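Local atomic coordinates of D-2-hydroxyacid dehydrogensase protein (Ketogulonicigenium vulgare, PDB entry 4LSW), a protein that probably interconverts 2-hydroxyacids and 2-oxoacids, using a nicotinamide dinucleotide cofactor held by a Rossmann-type domain. Residues I6-P11 with W15-L20; L113-G118 with E226-N231; I238-L243 with V259-P264. One frame throughout, in Å; residues are numbered along the deposited sequence.

Contact 1: I6-P11 with W15-L20; sequences ILQLGP and WDQEPL
Gln8, at the end of strand 5-8, meets Gln17 of the following helix amide to amide, and this pair supplies all the polar contact between the two segments. Each amide gives one N-H and takes one. Gln8 NE2 donates to Gln17 OE1 at 2.8 Å, lying in the carbonyl plane on a lone pair, with an N-H...O angle of 168°. The return bond, Gln17 NE2 to Gln8 OE1, is longer at 3.0 Å and its donor is tilted from the carbonyl plane. The amides arrive from opposite directions and lie nearly flat with each other, 14° apart. Gln8 reaches across as an extended chain, whereas Gln17 has to bend at chi2 (70°) to turn its amide to it. The second N-H of Gln8 NE2 goes to Gly10 O at 2.9 Å.

The apolar part is light: Ile6 CD1 and Leu20 CD2 stand 4.3 Å apart. Leu20 CD1 lies beside the amide oxygen, 4.2 Å from Gln8 OE1. Leu20 also packs on Arg298 and Leu301 of helix 287-306.

Chemically, the buried amides pair through two reciprocal bonds, Gln17 adding a weak one to Asp21. Both N-H groups of Gln8 are spent, which should hold its amide against flipping.

Contact 2: L113-G118 with E226-N231; sequences LAQSRG and EGMLIN
The backbones of helix 101-116 and strand 228-231 keep well apart, Ser116 and Met228 being the closest pair with their CA atoms 8.2 Å from each other, so the gap is bridged by side chain. Met228 does the bridging. Its chain leaves the strand straight, CG anti to the backbone N (chi1 178°), and turns only at chi3 (-54°), which lays the terminal methyl against the last turn of the helix. There CE sits 3.6 Å from Gln115 CG and 3.6 Å from Ser116 N, with Ser116 CB at 3.9 Å. The sulfur lies farther back, SD being 3.9 Å from Gln115 CB, so the methionine meets the aliphatic root of Gln115, and the amide turns away from it. Ser116 sends OG elsewhere, to the carbonyl oxygen of Arg141. Beyond Ser116 the helix stops in a Schellman motif, Gly118 taking the positive phi. An alanine in place of Met228 is likely to leave a gap under Gln115 and Ser116, taking away the methyl and sulfur that span from strand to helix. The contact is thus one of van der Waals packing: a flexible thioether, flanked by Phe200 and Ser254 of the neighbouring strands, seats a helix end on the parallel sheet without any polar bond between the segments.

Contact 3: I238-L243 with V259-P264; sequences IDEEAL and VFEGEP
Glu240 reaches from the first turn of helix 240-249 to the backbone of Glu261, and its carboxylate serves both backbone polar atoms of that residue, N directly and O through a water. Glu261 N donates to Glu240 OE2 at 2.8 Å, almost straight at 175°, meeting the oxygen on its syn side and 30° out of the carboxylate plane. Water 2 deals with the carbonyl, linking Glu240 OE1 at 2.7 Å to Glu261 O at 2.9 Å. Glu240 OE2 also lies 3.5 Å from Glu261 CG, and it approaches the CA of Phe260.

The two carboxylates do not meet: Glu240 OE2 and Glu261 OE2 stay 5.3 Å apart. Glu261 is bent at chi2 (-72°), which carries its acid end off toward Ile238, where water 1 sits 2.7 Å from Ile238 O and 2.6 Å from Glu261 OE2.

Further out, each segment has its own internal bonds. Asp239 is the N-cap of the helix, its OD1 taking Ala242 N at 3.0 Å from above the carboxylate plane; Glu240, just inside that helix end, would probably feel some stabilisation of its negative charge. Opposite, Phe260 to Glu263 form a type II beta turn with Gly262 at positive phi. Glu263 OE1 accepts from Phe260 N, while its OE2 takes part in a hydrogen bond with His281 ND1.

Glu240 thus bonds to the turn that leads to Glu263. This loop follows strand 254-257 of the Rossmann-type domain, and the Glu263-His281 pair is consistent with the acid-histidine couple of D-2-hydroxyacid dehydrogenase active sites.

In the fold
From the N terminus, contact 1 closes first, a short loop of three residues inside the beta-alpha-beta unit of strand 5-8, helix 14-23 and strand 25-28. The chain runs through the next strands of the mixed sheet into helix 101-116; strand 313-315 joins that sheet only near the C terminus. Contact 2 closes an excursion of over a hundred residues back to strand 228-231, in the parallel sheet. Contact 3 follows at once, from helix 240-249 to the loop after strand 254-257. The three are in series, none nesting or crossing. Contacts 2 and 3 touch: Leu229 packs on Ile238 and on Leu243 of helix 240-249, which follows strand 228-231. Contact 1 stands apart, its centre about 39 Å from that of contact 2.

Contact 1: I6-P11 with W15-L20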
ATOM      1  N   ILE A   6      -4.334  -8.974  25.988  1.00 11.52           N
ATOM      2  CA  ILE A   6      -4.659  -8.627  24.615  1.00 10.65           C
ATOM      3  C   ILE A   6      -4.708  -9.872  23.730  1.00  9.56           C
ATOM      4  O   ILE A   6      -4.104 -10.902  24.040  1.00  9.58           O
ATOM      5  CB  ILE A   6      -3.674  -7.587  24.045  1.00 10.25           C
ATOM      6  CG1 ILE A   6      -2.309  -8.204  23.767  1.00 12.55           C
ATOM      7  CG2 ILE A   6      -3.522  -6.403  24.993  1.00 13.11           C
ATOM      8  CD1 ILE A   6      -1.357  -7.212  23.142  1.00 17.13           C
ATOM      9  N   LEU A   7      -5.463  -9.780  22.644  1.00  8.72           N
ATOM     10  CA  LEU A   7      -5.596 -10.884  21.707  1.00  8.55           C
ATOM     11  C   LEU A   7      -4.922 -10.493  20.397  1.00  8.17           C
ATOM     12  O   LEU A   7      -5.278  -9.482  19.784  1.00 10.72           O
ATOM     13  CB  LEU A   7      -7.078 -11.202  21.484  1.00 10.28           C
ATOM     14  CG  LEU A   7      -7.464 -12.450  20.673  1.00  8.81           C
ATOM     15  CD1 LEU A   7      -7.090 -13.731  21.398  1.00 11.91           C
ATOM     16  CD2 LEU A   7      -8.958 -12.432  20.398  1.00 10.73           C
ATOM     17  N   GLN A   8      -3.930 -11.277  19.987  1.00  9.67           N
ATOM     18  CA  GLN A   8      -3.168 -10.981  18.772  1.00  9.40           C
ATOM     19  C   GLN A   8      -3.599 -11.934  17.659  1.00 10.53           C
ATOM     20  O   GLN A   8      -3.573 -13.152  17.831  1.00 10.47           O
ATOM     21  CB  GLN A   8      -1.671 -11.117  19.047  1.00 10.41           C
ATOM     22  CG  GLN A   8      -0.785 -10.747  17.861  1.00 10.67           C
ATOM     23  CD  GLN A   8       0.684 -10.821  18.199  1.00 13.08           C
ATOM     24  OE1 GLN A   8       1.085 -10.550  19.332  1.00 15.14           O
ATOM     25  NE2 GLN A   8       1.501 -11.202  17.222  1.00 11.51           N
ATOM     26  N   LEU A   9      -4.008 -11.383  16.518  1.00  9.91           N
ATOM     27  CA  LEU A   9      -4.644 -12.206  15.488  1.00 11.60           C
ATOM     28  C   LEU A   9      -3.688 -12.792  14.445  1.00 12.40           C
ATOM     29  O   LEU A   9      -4.014 -13.794  13.813  1.00 12.51           O
ATOM     30  CB  LEU A   9      -5.767 -11.432  14.800  1.00  9.21           C
ATOM     31  CG  LEU A   9      -6.854 -10.837  15.689  1.00 12.71           C
ATOM     32  CD1 LEU A   9      -7.992 -10.330  14.818  1.00 13.90           C
ATOM     33  CD2 LEU A   9      -7.358 -11.852  16.710  1.00 12.86           C
ATOM     34  N   GLY A  10      -2.527 -12.169  14.272  1.00 10.06           N
ATOM     35  CA  GLY A  10      -1.519 -12.664  13.351  1.00 14.20           C
ATOM     36  C   GLY A  10      -0.123 -12.320  13.830  1.00 13.57           C
ATOM     37  O   GLY A  10       0.047 -11.449  14.675  1.00 11.21           O
ATOM     38  N   PRO A  11       0.892 -13.010  13.298  1.00 16.37           N
ATOM     39  CA  PRO A  11       2.277 -12.769  13.731  1.00 15.94           C
ATOM     40  C   PRO A  11       2.806 -11.371  13.403  1.00 16.81           C
ATOM     41  O   PRO A  11       2.365 -10.744  12.434  1.00 20.22           O
ATOM     42  CB  PRO A  11       3.081 -13.824  12.946  1.00 15.84           C
ATOM     43  CG  PRO A  11       2.203 -14.184  11.777  1.00 22.77           C
ATOM     44  CD  PRO A  11       0.800 -14.085  12.294  1.00 19.86           C
ATOM     45  N   TRP A  15      10.927  -7.879  16.609  1.00 14.19           N
ATOM     46  CA  TRP A  15      11.216  -6.595  17.243  1.00 15.74           C
ATOM     47  C   TRP A  15       9.958  -5.900  17.795  1.00 13.37           C
ATOM     48  O   TRP A  15      10.051  -4.957  18.592  1.00 15.76           O
ATOM     49  CB  TRP A  15      12.047  -5.673  16.327  1.00 17.17           C
ATOM     50  CG  TRP A  15      11.486  -5.404  14.963  1.00 16.55           C
ATOM     51  CD1 TRP A  15      10.250  -4.909  14.665  1.00 17.58           C
ATOM     52  CD2 TRP A  15      12.170  -5.555  13.712  1.00 17.18           C
ATOM     53  NE1 TRP A  15      10.113  -4.772  13.305  1.00 17.57           N
ATOM     54  CE2 TRP A  15      11.279  -5.158  12.697  1.00 16.85           C
ATOM     55  CE3 TRP A  15      13.449  -5.996  13.351  1.00 18.95           C
ATOM     56  CZ2 TRP A  15      11.624  -5.190  11.342  1.00 18.68           C
ATOM     57  CZ3 TRP A  15      13.789  -6.031  12.005  1.00 21.35           C
ATOM     58  CH2 TRP A  15      12.881  -5.629  11.018  1.00 21.72           C
ATOM     59  N   ASP A  16       8.788  -6.384  17.377  1.00 13.92           N
ATOM     60  CA  ASP A  16       7.526  -5.964  17.978  1.00 12.85           C
ATOM     61  C   ASP A  16       7.020  -6.997  18.976  1.00 11.57           C
ATOM     62  O   ASP A  16       6.490  -6.645  20.032  1.00 12.73           O
ATOM     63  CB  ASP A  16       6.464  -5.753  16.896  1.00 13.59           C
ATOM     64  CG  ASP A  16       6.806  -4.621  15.963  1.00 13.33           C
ATOM     65  OD1 ASP A  16       7.262  -3.575  16.464  1.00 15.33           O
ATOM     66  OD2 ASP A  16       6.603  -4.791  14.744  1.00 14.25           O
ATOM     67  N   GLN A  17       7.177  -8.266  18.626  1.00 13.24           N
ATOM     68  CA  GLN A  17       6.664  -9.342  19.470  1.00 14.26           C
ATOM     69  C   GLN A  17       7.294  -9.323  20.861  1.00 16.03           C
ATOM     70  O   GLN A  17       6.595  -9.428  21.876  1.00 14.24           O
ATOM     71  CB  GLN A  17       6.890 -10.696  18.813  1.00 13.72           C
ATOM     72  CG  GLN A  17       6.082 -11.811  19.439  1.00 13.44           C
ATOM     73  CD  GLN A  17       4.614 -11.670  19.152  1.00 14.83           C
ATOM     74  OE1 GLN A  17       4.202 -11.660  17.991  1.00 15.92           O
ATOM     75  NE2 GLN A  17       3.810 -11.549  20.200  1.00 15.16           N
ATOM     76  N   GLU A  18       8.610  -9.166  20.914  1.00 13.21           N
ATOM     77  CA  GLU A  18       9.290  -9.146  22.204  1.00 14.74           C
ATOM     78  C   GLU A  18       8.770  -8.051  23.147  1.00 12.49           C
ATOM     79  O   GLU A  18       8.403  -8.354  24.280  1.00 14.61           O
ATOM     80  CB  GLU A  18      10.814  -9.091  22.022  1.00 18.08           C
ATOM     81  CG  GLU A  18      11.383 -10.343  21.371  1.00 21.17           C
ATOM     82  CD  GLU A  18      12.781 -10.141  20.823  1.00 31.76           C
ATOM     83  OE1 GLU A  18      13.566  -9.402  21.453  1.00 35.02           O
ATOM     84  OE2 GLU A  18      13.087 -10.721  19.761  1.00 38.00           O
ATOM     85  N   PRO A  19       8.702  -6.779  22.691  1.00 11.00           N
ATOM     86  CA  PRO A  19       8.194  -5.785  23.651  1.00 11.41           C
ATOM     87  C   PRO A  19       6.698  -5.902  23.936  1.00 13.81           C
ATOM     88  O   PRO A  19       6.240  -5.489  25.005  1.00 14.83           O
ATOM     89  CB  PRO A  19       8.506  -4.440  22.982  1.00 14.43           C
ATOM     90  CG  PRO A  19       8.729  -4.755  21.551  1.00 13.54           C
ATOM     91  CD  PRO A  19       9.289  -6.134  21.501  1.00 13.97           C
ATOM     92  N   LEU A  20       5.945  -6.450  22.991  1.00 11.76           N
ATOM     93  CA  LEU A  20       4.533  -6.728  23.244  1.00 12.67           C
ATOM     94  C   LEU A  20       4.374  -7.750  24.366  1.00 12.01           C
ATOM     95  O   LEU A  20       3.585  -7.545  25.295  1.00 12.30           O
ATOM     96  CB  LEU A  20       3.832  -7.216  21.970  1.00 12.67           C
ATOM     97  CG  LEU A  20       3.367  -6.146  20.977  1.00 14.24           C
ATOM     98  CD1 LEU A  20       3.002  -6.774  19.644  1.00 12.63           C
ATOM     99  CD2 LEU A  20       2.183  -5.394  21.551  1.00 12.59           C
TER

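Contact 2: L113-G118 with E226-N231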
ATOM      1  N   LEU A 113      11.968   4.591 -13.082  1.00  5.61           N
ATOM      2  CA  LEU A 113      13.317   4.704 -13.611  1.00  6.32           C
ATOM      3  C   LEU A 113      13.837   3.358 -14.100  1.00  5.07           C
ATOM      4  O   LEU A 113      14.411   3.264 -15.182  1.00  7.40           O
ATOM      5  CB  LEU A 113      14.260   5.274 -12.545  1.00  4.78           C
ATOM      6  CG  LEU A 113      14.086   6.765 -12.246  1.00  5.10           C
ATOM      7  CD1 LEU A 113      14.655   7.063 -10.872  1.00  6.03           C
ATOM      8  CD2 LEU A 113      14.798   7.577 -13.313  1.00  9.13           C
ATOM      9  N   ALA A 114      13.635   2.319 -13.296  1.00  4.99           N
ATOM     10  CA  ALA A 114      14.116   0.986 -13.645  1.00  7.06           C
ATOM     11  C   ALA A 114      13.485   0.452 -14.930  1.00  5.92           C
ATOM     12  O   ALA A 114      14.173  -0.136 -15.755  1.00  9.87           O
ATOM     13  CB  ALA A 114      13.895   0.015 -12.497  1.00  8.20           C
ATOM     14  N   GLN A 115      12.181   0.666 -15.103  1.00  6.59           N
ATOM     15  CA  GLN A 115      11.510   0.204 -16.305  1.00  8.00           C
ATOM     16  C   GLN A 115      11.904   1.049 -17.505  1.00  6.55           C
ATOM     17  O   GLN A 115      12.242   0.519 -18.568  1.00  9.06           O
ATOM     18  CB  GLN A 115       9.991   0.214 -16.111  1.00  6.46           C
ATOM     19  CG  GLN A 115       9.227  -0.355 -17.303  1.00  8.63           C
ATOM     20  CD  GLN A 115       9.638  -1.769 -17.656  1.00 12.53           C
ATOM     21  OE1 GLN A 115       9.989  -2.568 -16.784  1.00 14.67           O
ATOM     22  NE2 GLN A 115       9.604  -2.086 -18.944  1.00 14.67           N
ATOM     23  N   SER A 116      11.890   2.370 -17.341  1.00  5.80           N
ATOM     24  CA  SER A 116      12.213   3.245 -18.457  1.00  6.54           C
ATOM     25  C   SER A 116      13.636   3.035 -18.977  1.00  6.19           C
ATOM     26  O   SER A 116      13.870   3.042 -20.186  1.00  8.73           O
ATOM     27  CB  SER A 116      11.988   4.705 -18.087  1.00  6.58           C
ATOM     28  OG  SER A 116      11.890   5.489 -19.261  1.00  7.92           O
ATOM     29  N   ARG A 117      14.583   2.852 -18.061  1.00  5.73           N
ATOM     30  CA  ARG A 117      15.989   2.704 -18.450  1.00  5.24           C
ATOM     31  C   ARG A 117      16.424   1.243 -18.582  1.00  8.66           C
ATOM     32  O   ARG A 117      17.610   0.972 -18.799  1.00  8.07           O
ATOM     33  CB  ARG A 117      16.898   3.444 -17.458  1.00  5.84           C
ATOM     34  CG  ARG A 117      16.613   4.952 -17.366  1.00  5.76           C
ATOM     35  CD  ARG A 117      16.883   5.652 -18.700  1.00  6.66           C
ATOM     36  NE  ARG A 117      18.281   5.469 -19.075  1.00  6.68           N
ATOM     37  CZ  ARG A 117      19.259   6.288 -18.700  1.00  9.42           C
ATOM     38  NH1 ARG A 117      18.979   7.363 -17.975  1.00  5.57           N
ATOM     39  NH2 ARG A 117      20.517   6.043 -19.052  1.00  8.21           N
ATOM     40  N   GLY A 118      15.464   0.317 -18.486  1.00  9.21           N
ATOM     41  CA  GLY A 118      15.722  -1.109 -18.650  1.00  9.76           C
ATOM     42  C   GLY A 118      16.792  -1.666 -17.729  1.00 11.30           C
ATOM     43  O   GLY A 118      17.650  -2.444 -18.151  1.00 12.68           O
ATOM     44  N   GLU A 226       3.400   4.423 -25.886  1.00  8.96           N
ATOM     45  CA  GLU A 226       4.704   4.710 -25.310  1.00  8.47           C
ATOM     46  C   GLU A 226       4.572   5.270 -23.904  1.00 10.98           C
ATOM     47  O   GLU A 226       5.509   5.873 -23.375  1.00 11.45           O
ATOM     48  CB  GLU A 226       5.497   5.643 -26.222  1.00 10.99           C
ATOM     49  CG  GLU A 226       5.765   4.987 -27.577  1.00 10.89           C
ATOM     50  CD  GLU A 226       6.661   5.787 -28.494  1.00 19.61           C
ATOM     51  OE1 GLU A 226       7.308   6.749 -28.033  1.00 21.12           O
ATOM     52  OE2 GLU A 226       6.716   5.440 -29.695  1.00 29.95           O
ATOM     53  N   GLY A 227       3.405   5.073 -23.302  1.00  7.27           N
ATOM     54  CA  GLY A 227       3.198   5.455 -21.928  1.00  7.43           C
ATOM     55  C   GLY A 227       3.494   4.305 -20.998  1.00  5.80           C
ATOM     56  O   GLY A 227       3.529   3.143 -21.410  1.00  7.90           O
ATOM     57  N   MET A 228       3.705   4.636 -19.727  1.00  5.13           N
ATOM     58  CA  MET A 228       4.023   3.665 -18.702  1.00  5.85           C
ATOM     59  C   MET A 228       3.104   3.856 -17.503  1.00  6.25           C
ATOM     60  O   MET A 228       2.927   4.976 -17.018  1.00  6.24           O
ATOM     61  CB  MET A 228       5.481   3.831 -18.267  1.00  7.02           C
ATOM     62  CG  MET A 228       5.857   2.883 -17.159  1.00  4.52           C
ATOM     63  SD  MET A 228       7.483   3.191 -16.454  1.00  7.82           S
ATOM     64  CE  MET A 228       8.464   3.150 -17.937  1.00  8.61           C
ATOM     65  N   LEU A 229       2.523   2.760 -17.027  1.00  6.14           N
ATOM     66  CA  LEU A 229       1.687   2.771 -15.841  1.00  5.57           C
ATOM     67  C   LEU A 229       2.480   2.245 -14.649  1.00  7.30           C
ATOM     68  O   LEU A 229       3.068   1.165 -14.732  1.00  7.65           O
ATOM     69  CB  LEU A 229       0.456   1.882 -16.070  1.00  6.84           C
ATOM     70  CG  LEU A 229      -0.584   1.889 -14.945  1.00  8.90           C
ATOM     71  CD1 LEU A 229      -1.338   3.221 -14.885  1.00 11.33           C
ATOM     72  CD2 LEU A 229      -1.552   0.711 -15.104  1.00 12.02           C
ATOM     73  N   ILE A 230       2.523   3.010 -13.557  1.00  4.74           N
ATOM     74  CA  ILE A 230       3.203   2.554 -12.350  1.00  5.54           C
ATOM     75  C   ILE A 230       2.192   2.444 -11.230  1.00  6.39           C
ATOM     76  O   ILE A 230       1.575   3.432 -10.866  1.00  5.93           O
ATOM     77  CB  ILE A 230       4.339   3.517 -11.907  1.00  4.27           C
ATOM     78  CG1 ILE A 230       5.368   3.701 -13.029  1.00  6.15           C
ATOM     79  CG2 ILE A 230       5.015   3.002 -10.635  1.00  6.69           C
ATOM     80  CD1 ILE A 230       5.142   4.953 -13.879  1.00  6.95           C
ATOM     81  N   ASN A 231       1.998   1.242 -10.698  1.00  5.57           N
ATOM     82  CA  ASN A 231       1.050   1.069  -9.618  1.00  5.99           C
ATOM     83  C   ASN A 231       1.678   0.654  -8.301  1.00  8.37           C
ATOM     84  O   ASN A 231       2.305  -0.414  -8.216  1.00  9.36           O
ATOM     85  CB  ASN A 231      -0.062   0.084  -9.970  1.00  7.53           C
ATOM     86  CG  ASN A 231      -1.145   0.094  -8.941  1.00  8.26           C
ATOM     87  OD1 ASN A 231      -1.289   1.062  -8.188  1.00  7.82           O
ATOM     88  ND2 ASN A 231      -1.906  -0.993  -8.867  1.00 13.32           N
TER

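Contact 3: I238-L243 with V259-P264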
ATOM      1  N   ILE A 238      -7.353  -0.897 -10.665  1.00 15.53           N
ATOM      2  CA  ILE A 238      -6.973  -1.163 -12.051  1.00 11.42           C
ATOM      3  C   ILE A 238      -7.691  -2.400 -12.593  1.00 13.70           C
ATOM      4  O   ILE A 238      -7.756  -3.441 -11.933  1.00 14.10           O
ATOM      5  CB  ILE A 238      -5.455  -1.315 -12.198  1.00 13.93           C
ATOM      6  CG1 ILE A 238      -4.763  -0.034 -11.722  1.00 18.53           C
ATOM      7  CG2 ILE A 238      -5.072  -1.613 -13.643  1.00 14.67           C
ATOM      8  CD1 ILE A 238      -3.261  -0.074 -11.832  1.00 19.17           C
ATOM      9  N   ASP A 239      -8.244  -2.263 -13.796  1.00 11.41           N
ATOM     10  CA  ASP A 239      -8.833  -3.392 -14.507  1.00 11.96           C
ATOM     11  C   ASP A 239      -7.683  -4.224 -15.081  1.00  9.84           C
ATOM     12  O   ASP A 239      -7.103  -3.873 -16.113  1.00 10.44           O
ATOM     13  CB  ASP A 239      -9.749  -2.875 -15.625  1.00 11.46           C
ATOM     14  CG  ASP A 239     -10.479  -3.989 -16.371  1.00 12.29           C
ATOM     15  OD1 ASP A 239     -10.006  -5.138 -16.388  1.00 13.68           O
ATOM     16  OD2 ASP A 239     -11.538  -3.685 -16.961  1.00 15.40           O
ATOM     17  N   GLU A 240      -7.343  -5.323 -14.415  1.00 12.82           N
ATOM     18  CA  GLU A 240      -6.211  -6.151 -14.843  1.00 11.60           C
ATOM     19  C   GLU A 240      -6.408  -6.836 -16.194  1.00  9.47           C
ATOM     20  O   GLU A 240      -5.451  -7.015 -16.942  1.00 10.36           O
ATOM     21  CB  GLU A 240      -5.824  -7.184 -13.773  1.00 12.72           C
ATOM     22  CG  GLU A 240      -5.248  -6.564 -12.502  1.00 14.06           C
ATOM     23  CD  GLU A 240      -4.563  -7.573 -11.597  1.00 17.35           C
ATOM     24  OE1 GLU A 240      -4.526  -8.780 -11.928  1.00 17.86           O
ATOM     25  OE2 GLU A 240      -4.047  -7.147 -10.546  1.00 16.48           O
ATOM     26  N   GLU A 241      -7.643  -7.228 -16.505  1.00 11.78           N
ATOM     27  CA  GLU A 241      -7.924  -7.796 -17.821  1.00 11.80           C
ATOM     28  C   GLU A 241      -7.693  -6.778 -18.931  1.00  9.38           C
ATOM     29  O   GLU A 241      -7.099  -7.095 -19.965  1.00 10.49           O
ATOM     30  CB  GLU A 241      -9.362  -8.314 -17.882  1.00 13.48           C
ATOM     31  CG  GLU A 241      -9.602  -9.587 -17.074  1.00 18.53           C
ATOM     32  CD  GLU A 241      -8.854 -10.805 -17.610  1.00 17.90           C
ATOM     33  OE1 GLU A 241      -8.416 -10.798 -18.778  1.00 19.49           O
ATOM     34  OE2 GLU A 241      -8.709 -11.775 -16.846  1.00 23.73           O
ATOM     35  N   ALA A 242      -8.138  -5.544 -18.697  1.00 11.85           N
ATOM     36  CA  ALA A 242      -7.903  -4.469 -19.653  1.00  8.18           C
ATOM     37  C   ALA A 242      -6.411  -4.151 -19.742  1.00  8.12           C
ATOM     38  O   ALA A 242      -5.909  -3.847 -20.825  1.00  8.55           O
ATOM     39  CB  ALA A 242      -8.672  -3.235 -19.272  1.00 10.09           C
ATOM     40  N   LEU A 243      -5.722  -4.214 -18.601  1.00  9.44           N
ATOM     41  CA  LEU A 243      -4.301  -3.889 -18.549  1.00 10.85           C
ATOM     42  C   LEU A 243      -3.486  -4.929 -19.312  1.00  7.11           C
ATOM     43  O   LEU A 243      -2.635  -4.593 -20.140  1.00  9.48           O
ATOM     44  CB  LEU A 243      -3.835  -3.799 -17.092  1.00  7.44           C
ATOM     45  CG  LEU A 243      -2.340  -3.544 -16.857  1.00  9.75           C
ATOM     46  CD1 LEU A 243      -1.909  -2.297 -17.592  1.00 12.52           C
ATOM     47  CD2 LEU A 243      -2.062  -3.408 -15.374  1.00  9.05           C
ATOM     48  N   VAL A 259       1.664  -4.227  -6.868  1.00  9.21           N
ATOM     49  CA  VAL A 259       0.491  -4.820  -6.241  1.00 10.21           C
ATOM     50  C   VAL A 259      -0.343  -5.519  -7.306  1.00 10.73           C
ATOM     51  O   VAL A 259      -0.380  -5.084  -8.463  1.00 12.41           O
ATOM     52  CB  VAL A 259      -0.344  -3.751  -5.565  1.00 11.22           C
ATOM     53  CG1 VAL A 259      -0.813  -2.804  -6.597  1.00 15.18           C
ATOM     54  CG2 VAL A 259      -1.518  -4.354  -4.790  1.00 15.01           C
ATOM     55  N   PHE A 260      -0.980  -6.622  -6.920  1.00 12.34           N
ATOM     56  CA  PHE A 260      -1.711  -7.456  -7.874  1.00 13.85           C
ATOM     57  C   PHE A 260      -2.941  -8.070  -7.219  1.00 12.57           C
ATOM     58  O   PHE A 260      -2.934  -8.359  -6.026  1.00 15.41           O
ATOM     59  CB  PHE A 260      -0.838  -8.613  -8.366  1.00 12.35           C
ATOM     60  CG  PHE A 260       0.513  -8.208  -8.894  1.00 11.29           C
ATOM     61  CD1 PHE A 260       1.576  -7.989  -8.024  1.00 12.39           C
ATOM     62  CD2 PHE A 260       0.735  -8.102 -10.256  1.00 11.24           C
ATOM     63  CE1 PHE A 260       2.824  -7.633  -8.516  1.00 11.79           C
ATOM     64  CE2 PHE A 260       1.979  -7.754 -10.757  1.00 10.75           C
ATOM     65  CZ  PHE A 260       3.032  -7.520  -9.873  1.00 10.99           C
ATOM     66  N   GLU A 261      -3.994  -8.284  -8.006  1.00 13.31           N
ATOM     67  CA  GLU A 261      -5.149  -9.031  -7.517  1.00 14.86           C
ATOM     68  C   GLU A 261      -4.704 -10.440  -7.148  1.00 12.87           C
ATOM     69  O   GLU A 261      -3.984 -11.090  -7.910  1.00 13.88           O
ATOM     70  CB  GLU A 261      -6.251  -9.093  -8.582  1.00 15.92           C
ATOM     71  CG  GLU A 261      -6.991  -7.781  -8.816  1.00 15.59           C
ATOM     72  CD  GLU A 261      -7.926  -7.385  -7.686  1.00 20.04           C
ATOM     73  OE1 GLU A 261      -8.121  -8.171  -6.732  1.00 25.15           O
ATOM     74  OE2 GLU A 261      -8.476  -6.268  -7.751  1.00 20.76           O
ATOM     75  N   GLY A 262      -5.104 -10.894  -5.963  1.00 15.68           N
ATOM     76  CA  GLY A 262      -4.783 -12.241  -5.524  1.00 19.56           C
ATOM     77  C   GLY A 262      -3.325 -12.516  -5.178  1.00 21.08           C
ATOM     78  O   GLY A 262      -2.924 -13.675  -5.057  1.00 18.17           O
ATOM     79  N   GLU A 263      -2.533 -11.457  -5.020  1.00 17.34           N
ATOM     80  CA  GLU A 263      -1.135 -11.595  -4.624  1.00 14.39           C
ATOM     81  C   GLU A 263      -1.018 -12.404  -3.336  1.00 13.59           C
ATOM     82  O   GLU A 263      -1.900 -12.343  -2.478  1.00 17.37           O
ATOM     83  CB  GLU A 263      -0.491 -10.214  -4.439  1.00 15.01           C
ATOM     84  CG  GLU A 263      -1.105  -9.401  -3.319  1.00 14.20           C
ATOM     85  CD  GLU A 263      -0.505  -8.019  -3.197  1.00 15.02           C
ATOM     86  OE1 GLU A 263      -0.002  -7.499  -4.213  1.00 14.06           O
ATOM     87  OE2 GLU A 263      -0.549  -7.460  -2.084  1.00 16.22           O
ATOM     88  N   PRO A 264       0.080 -13.159  -3.188  1.00 15.13           N
ATOM     89  CA  PRO A 264       1.258 -13.272  -4.058  1.00 14.02           C
ATOM     90  C   PRO A 264       1.030 -14.155  -5.286  1.00 13.75           C
ATOM     91  O   PRO A 264       1.936 -14.299  -6.111  1.00 17.13           O
ATOM     92  CB  PRO A 264       2.288 -13.936  -3.137  1.00 15.77           C
ATOM     93  CG  PRO A 264       1.443 -14.822  -2.277  1.00 17.82           C
ATOM     94  CD  PRO A 264       0.203 -14.017  -1.995  1.00 18.83           C
TER
HETATM   95  O   HOH W   1      -8.723  -5.184 -10.142  1.00 25.22           O
HETATM   96  O   HOH W   2      -2.894 -10.445 -10.511  1.00 15.28           O